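Putative hydrolase (Chloroflexus aurantiacus J-10-fl, PDB 3CMN) is a putative hydrolase of the zincin-like metallopeptidase family, probably a zinc-dependent peptidase, though its activity and substrate remain unconfirmed. Local coordinates at residues 255-267 / 339-352. Numbering follows the deposited sequence.
Sequences DRIQALMSLIEGY and VWERPENLPSMDEI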
loop_
_atom_site.group_PDB
_atom_site.type_symbol
_atom_site.label_atom_id
_atom_site.label_comp_id
_atom_site.label_asym_id
_atom_site.label_seq_id
_atom_site.Cartn_x
_atom_site.Cartn_y
_atom_site.Cartn_z
ATOM N N ASP A 255 11.210 10.198 -9.447
ATOM C CA ASP A 255 11.746 10.691 -8.185
ATOM C C ASP A 255 10.611 11.041 -7.227
ATOM O O ASP A 255 10.649 10.685 -6.053
ATOM C CB ASP A 255 12.609 11.922 -8.454
ATOM C CG ASP A 255 13.624 12.175 -7.359
ATOM O OD1 ASP A 255 13.247 12.145 -6.162
ATOM O OD2 ASP A 255 14.804 12.414 -7.700
ATOM N N ARG A 256 9.601 11.735 -7.746
ATOM C CA ARG A 256 8.436 12.139 -6.965
ATOM C C ARG A 256 7.578 10.946 -6.527
ATOM O O ARG A 256 7.210 10.831 -5.361
ATOM C CB ARG A 256 7.566 13.115 -7.770
ATOM C CG ARG A 256 8.092 14.545 -7.817
ATOM C CD ARG A 256 7.117 15.439 -8.569
ATOM N NE ARG A 256 7.549 16.833 -8.650
ATOM C CZ ARG A 256 7.246 17.777 -7.759
ATOM N NH1 ARG A 256 6.497 17.494 -6.696
ATOM N NH2 ARG A 256 7.686 19.014 -7.941
ATOM N N ILE A 257 7.252 10.068 -7.469
ATOM C CA ILE A 257 6.446 8.888 -7.172
ATOM C C ILE A 257 7.181 8.070 -6.115
ATOM O O ILE A 257 6.577 7.589 -5.149
ATOM C CB ILE A 257 6.235 8.017 -8.435
ATOM C CG1 ILE A 257 5.388 8.783 -9.449
ATOM C CG2 ILE A 257 5.563 6.687 -8.059
ATOM C CD1 ILE A 257 5.307 8.129 -10.814
ATOM N N GLN A 258 8.490 7.933 -6.302
ATOM C CA GLN A 258 9.318 7.194 -5.371
ATOM C C GLN A 258 9.324 7.837 -3.989
ATOM O O GLN A 258 9.178 7.140 -2.985
ATOM C CB GLN A 258 10.741 7.088 -5.915
ATOM C CG GLN A 258 10.880 6.063 -7.027
ATOM C CD GLN A 258 12.228 6.125 -7.717
ATOM O OE1 GLN A 258 13.251 6.389 -7.081
ATOM N NE2 GLN A 258 12.240 5.860 -9.022
ATOM N N ALA A 259 9.481 9.158 -3.926
ATOM C CA ALA A 259 9.496 9.838 -2.637
ATOM C C ALA A 259 8.136 9.763 -1.934
ATOM O O ALA A 259 8.073 9.667 -0.720
ATOM C CB ALA A 259 9.939 11.292 -2.811
ATOM N N LEU A 260 7.048 9.803 -2.695
ATOM C CA LEU A 260 5.707 9.711 -2.108
ATOM C C LEU A 260 5.502 8.305 -1.526
ATOM O O LEU A 260 5.092 8.145 -0.385
ATOM C CB LEU A 260 4.633 9.998 -3.174
ATOM C CG LEU A 260 3.169 9.677 -2.811
ATOM C CD1 LEU A 260 2.663 10.655 -1.729
ATOM C CD2 LEU A 260 2.283 9.780 -4.065
ATOM N N MET A 261 5.796 7.287 -2.324
ATOM C CA MET A 261 5.649 5.910 -1.871
ATOM C C MET A 261 6.487 5.678 -0.604
ATOM O O MET A 261 6.041 5.032 0.340
ATOM C CB MET A 261 6.053 4.943 -2.998
ATOM C CG MET A 261 4.868 4.317 -3.749
ATOM S SD MET A 261 3.580 5.460 -4.335
ATOM C CE MET A 261 2.378 5.321 -3.027
ATOM N N SER A 262 7.691 6.237 -0.581
ATOM C CA SER A 262 8.578 6.102 0.568
ATOM C C SER A 262 8.013 6.744 1.844
ATOM O O SER A 262 8.024 6.136 2.918
ATOM C CB SER A 262 9.927 6.717 0.245
ATOM O OG SER A 262 10.789 6.597 1.358
ATOM N N LEU A 263 7.520 7.971 1.727
ATOM C CA LEU A 263 6.945 8.665 2.873
ATOM C C LEU A 263 5.698 7.930 3.379
ATOM O O LEU A 263 5.492 7.767 4.586
ATOM C CB LEU A 263 6.560 10.092 2.484
ATOM C CG LEU A 263 5.892 10.795 3.659
ATOM C CD1 LEU A 263 6.973 11.341 4.566
ATOM C CD2 LEU A 263 4.982 11.892 3.179
ATOM N N ILE A 264 4.852 7.516 2.445
ATOM C CA ILE A 264 3.647 6.794 2.802
ATOM C C ILE A 264 4.001 5.559 3.657
ATOM O O ILE A 264 3.341 5.306 4.671
ATOM C CB ILE A 264 2.864 6.388 1.523
ATOM C CG1 ILE A 264 2.200 7.640 0.925
ATOM C CG2 ILE A 264 1.836 5.319 1.842
ATOM C CD1 ILE A 264 1.345 7.382 -0.294
ATOM N N GLU A 265 5.041 4.815 3.264
ATOM C CA GLU A 265 5.464 3.625 4.012
ATOM C C GLU A 265 6.132 3.994 5.330
ATOM O O GLU A 265 5.803 3.434 6.378
ATOM C CB GLU A 265 6.434 2.766 3.189
ATOM C CG GLU A 265 5.798 2.086 1.985
ATOM C CD GLU A 265 4.622 1.202 2.367
ATOM O OE1 GLU A 265 4.825 0.265 3.171
ATOM O OE2 GLU A 265 3.500 1.449 1.866
ATOM N N GLY A 266 7.063 4.939 5.263
ATOM C CA GLY A 266 7.771 5.386 6.448
ATOM C C GLY A 266 6.868 6.043 7.475
ATOM O O GLY A 266 6.976 5.774 8.672
ATOM N N TYR A 267 5.968 6.904 7.023
ATOM C CA TYR A 267 5.065 7.559 7.953
ATOM C C TYR A 267 4.115 6.510 8.512
ATOM O O TYR A 267 3.752 6.547 9.688
ATOM C CB TYR A 267 4.252 8.649 7.257
ATOM C CG TYR A 267 3.902 9.781 8.191
ATOM C CD1 TYR A 267 4.663 10.949 8.203
ATOM C CD2 TYR A 267 2.839 9.675 9.088
ATOM C CE1 TYR A 267 4.382 11.988 9.077
ATOM C CE2 TYR A 267 2.544 10.712 9.977
ATOM C CZ TYR A 267 3.327 11.875 9.965
ATOM O OH TYR A 267 3.073 12.929 10.832
ATOM N N VAL A 339 4.219 17.369 6.435
ATOM C CA VAL A 339 4.415 16.723 5.148
ATOM C C VAL A 339 3.053 16.439 4.474
ATOM O O VAL A 339 2.991 16.259 3.264
ATOM C CB VAL A 339 5.230 15.401 5.332
ATOM C CG1 VAL A 339 4.339 14.281 5.911
ATOM C CG2 VAL A 339 5.865 14.996 4.026
ATOM N N TRP A 340 1.972 16.435 5.267
ATOM C CA TRP A 340 0.607 16.154 4.783
ATOM C C TRP A 340 -0.228 17.379 4.392
ATOM O O TRP A 340 -1.411 17.246 4.067
ATOM C CB TRP A 340 -0.201 15.386 5.849
ATOM C CG TRP A 340 0.312 14.021 6.179
ATOM C CD1 TRP A 340 0.740 13.580 7.402
ATOM C CD2 TRP A 340 0.473 12.918 5.274
ATOM N NE1 TRP A 340 1.164 12.275 7.313
ATOM C CE2 TRP A 340 1.013 11.842 6.019
ATOM C CE3 TRP A 340 0.219 12.732 3.904
ATOM C CZ2 TRP A 340 1.305 10.602 5.445
ATOM C CZ3 TRP A 340 0.510 11.495 3.331
ATOM C CH2 TRP A 340 1.051 10.446 4.103
ATOM N N GLU A 341 0.360 18.567 4.449
ATOM C CA GLU A 341 -0.382 19.775 4.110
ATOM C C GLU A 341 -0.538 19.990 2.620
ATOM O O GLU A 341 -1.535 20.551 2.181
ATOM C CB GLU A 341 0.288 20.999 4.725
ATOM C CG GLU A 341 0.307 20.970 6.240
ATOM C CD GLU A 341 1.090 22.114 6.845
ATOM O OE1 GLU A 341 2.290 22.245 6.538
ATOM O OE2 GLU A 341 0.504 22.884 7.632
ATOM N N ARG A 342 0.442 19.527 1.846
ATOM C CA ARG A 342 0.436 19.705 0.399
ATOM C C ARG A 342 1.546 18.874 -0.264
ATOM O O ARG A 342 2.500 18.460 0.396
ATOM C CB ARG A 342 0.641 21.195 0.085
ATOM C CG ARG A 342 2.013 21.753 0.505
ATOM C CD ARG A 342 2.117 23.291 0.355
ATOM N NE ARG A 342 1.165 23.995 1.212
ATOM C CZ ARG A 342 -0.086 24.304 0.869
ATOM N NH1 ARG A 342 -0.551 23.988 -0.331
ATOM N NH2 ARG A 342 -0.891 24.895 1.749
ATOM N N PRO A 343 1.439 18.627 -1.583
ATOM C CA PRO A 343 2.455 17.841 -2.294
ATOM C C PRO A 343 3.839 18.453 -2.161
ATOM O O PRO A 343 4.848 17.748 -2.091
ATOM C CB PRO A 343 1.968 17.862 -3.744
ATOM C CG PRO A 343 0.482 17.923 -3.602
ATOM C CD PRO A 343 0.302 18.933 -2.471
ATOM N N GLU A 344 3.872 19.782 -2.123
ATOM C CA GLU A 344 5.117 20.531 -2.005
ATOM C C GLU A 344 5.880 20.259 -0.723
ATOM O O GLU A 344 7.103 20.430 -0.680
ATOM C CB GLU A 344 4.840 22.033 -2.123
ATOM C CG GLU A 344 5.080 22.598 -3.507
ATOM C CD GLU A 344 4.256 21.903 -4.584
ATOM O OE1 GLU A 344 3.010 21.850 -4.449
ATOM O OE2 GLU A 344 4.862 21.417 -5.569
ATOM N N ASN A 345 5.168 19.850 0.323
ATOM C CA ASN A 345 5.813 19.567 1.608
ATOM C C ASN A 345 6.373 18.156 1.720
ATOM O O ASN A 345 6.919 17.788 2.757
ATOM C CB ASN A 345 4.844 19.831 2.767
ATOM C CG ASN A 345 4.623 21.309 3.009
ATOM O OD1 ASN A 345 5.223 22.145 2.339
ATOM N ND2 ASN A 345 3.763 21.636 3.969
ATOM N N LEU A 346 6.225 17.363 0.662
ATOM C CA LEU A 346 6.758 16.003 0.667
ATOM C C LEU A 346 8.241 16.157 0.424
ATOM O O LEU A 346 8.659 17.020 -0.340
ATOM C CB LEU A 346 6.170 15.159 -0.468
ATOM C CG LEU A 346 4.693 14.782 -0.476
ATOM C CD1 LEU A 346 4.370 14.146 -1.807
ATOM C CD2 LEU A 346 4.378 13.830 0.676
ATOM N N PRO A 347 9.061 15.331 1.074
ATOM C CA PRO A 347 10.502 15.452 0.856
ATOM C C PRO A 347 10.886 14.857 -0.488
ATOM O O PRO A 347 10.127 14.075 -1.069
ATOM C CB PRO A 347 11.091 14.652 2.009
ATOM C CG PRO A 347 10.100 13.540 2.154
ATOM C CD PRO A 347 8.764 14.281 2.063
ATOM N N SER A 348 12.052 15.248 -0.989
ATOM C CA SER A 348 12.546 14.699 -2.241
ATOM C C SER A 348 13.223 13.411 -1.783
ATOM O O SER A 348 13.302 13.153 -0.576
ATOM C CB SER A 348 13.582 15.633 -2.861
ATOM O OG SER A 348 14.708 15.764 -2.008
ATOM N N MET A 349 13.703 12.596 -2.716
ATOM C CA MET A 349 14.390 11.381 -2.307
ATOM C C MET A 349 15.626 11.803 -1.520
ATOM O O MET A 349 16.022 11.149 -0.558
ATOM C CB MET A 349 14.773 10.529 -3.524
ATOM C CG MET A 349 13.674 9.556 -3.948
ATOM S SD MET A 349 13.103 8.495 -2.587
ATOM C CE MET A 349 14.626 7.769 -2.107
ATOM N N ASP A 350 16.215 12.923 -1.924
ATOM C CA ASP A 350 17.386 13.469 -1.243
ATOM C C ASP A 350 17.060 13.826 0.201
ATOM O O ASP A 350 17.768 13.420 1.124
ATOM C CB ASP A 350 17.883 14.720 -1.962
ATOM C CG ASP A 350 18.921 14.409 -3.015
ATOM O OD1 ASP A 350 19.955 13.797 -2.662
ATOM O OD2 ASP A 350 18.707 14.769 -4.191
ATOM N N GLU A 351 15.983 14.587 0.396
ATOM C CA GLU A 351 15.572 14.991 1.739
ATOM C C GLU A 351 15.278 13.762 2.593
ATOM O O GLU A 351 15.485 13.778 3.803
ATOM C CB GLU A 351 14.355 15.920 1.656
ATOM C CG GLU A 351 14.699 17.254 1.001
ATOM C CD GLU A 351 13.491 18.133 0.730
ATOM O OE1 GLU A 351 12.580 17.692 -0.005
ATOM O OE2 GLU A 351 13.454 19.273 1.246
ATOM N N ILE A 352 14.804 12.691 1.965
ATOM C CA ILE A 352 14.526 11.462 2.690
ATOM C C ILE A 352 15.849 10.878 3.184
ATOM O O ILE A 352 15.910 10.266 4.253
ATOM C CB ILE A 352 13.775 10.440 1.784
ATOM C CG1 ILE A 352 12.270 10.622 1.966
ATOM C CG2 ILE A 352 14.182 9.004 2.111
ATOM C CD1 ILE A 352 11.432 9.772 1.046
#
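The indole N-H edge of W340 points into the ring of Y267. NE1 of W340 stands over the ring centre of Y267, 3.4 Å from its CE2. The two rings make an edge-to-face pair with planes at 73°. With CG anti to the carbonyl carbon (chi1 -64°), the W340 indole swings toward helix 248-279 and carries NE1 over Y267. The indole also stacks with Y195, and L263 CD2 lies over one of its faces, toward the rim, beside V339 CG1. Replacing Y267 with an alanine would probably leave the indole N-H edge of W340 without the ring face it points into and open a gap beside V339.

L263 sits at the middle of the apolar contact. Its CD2 is modelled 3.2 Å from L346 CD2 and 3.3 Å from V339 CG2, closer than normal van der Waals contact, so the exact values are doubtful. L260 CD1 meets L346 CD1 from the preceding turn of the helix. This is the packing of the long helix 248-279 against the irregular segment that leads into the C-terminal helices. I264 of the same helix touches the helix 174-193, which carries an HExxH sequence, consistent with a zincin; no metal is bound there.

Toward the start of 255-267, A259 CB lies 3.3 Å from P347 O, where the short side chain lets the backbones come close. The M349 chain, bent at chi2 and chi3, brings SD to 3.8 Å from A259 CA. CD1 of I352 lies against S262. S348 and E351 form a capping box: E351 N donates to S348 OG at 3.0 Å, and S348 N to E351 OE1 at 2.7 Å. E351 also pairs with R361 in a salt bridge.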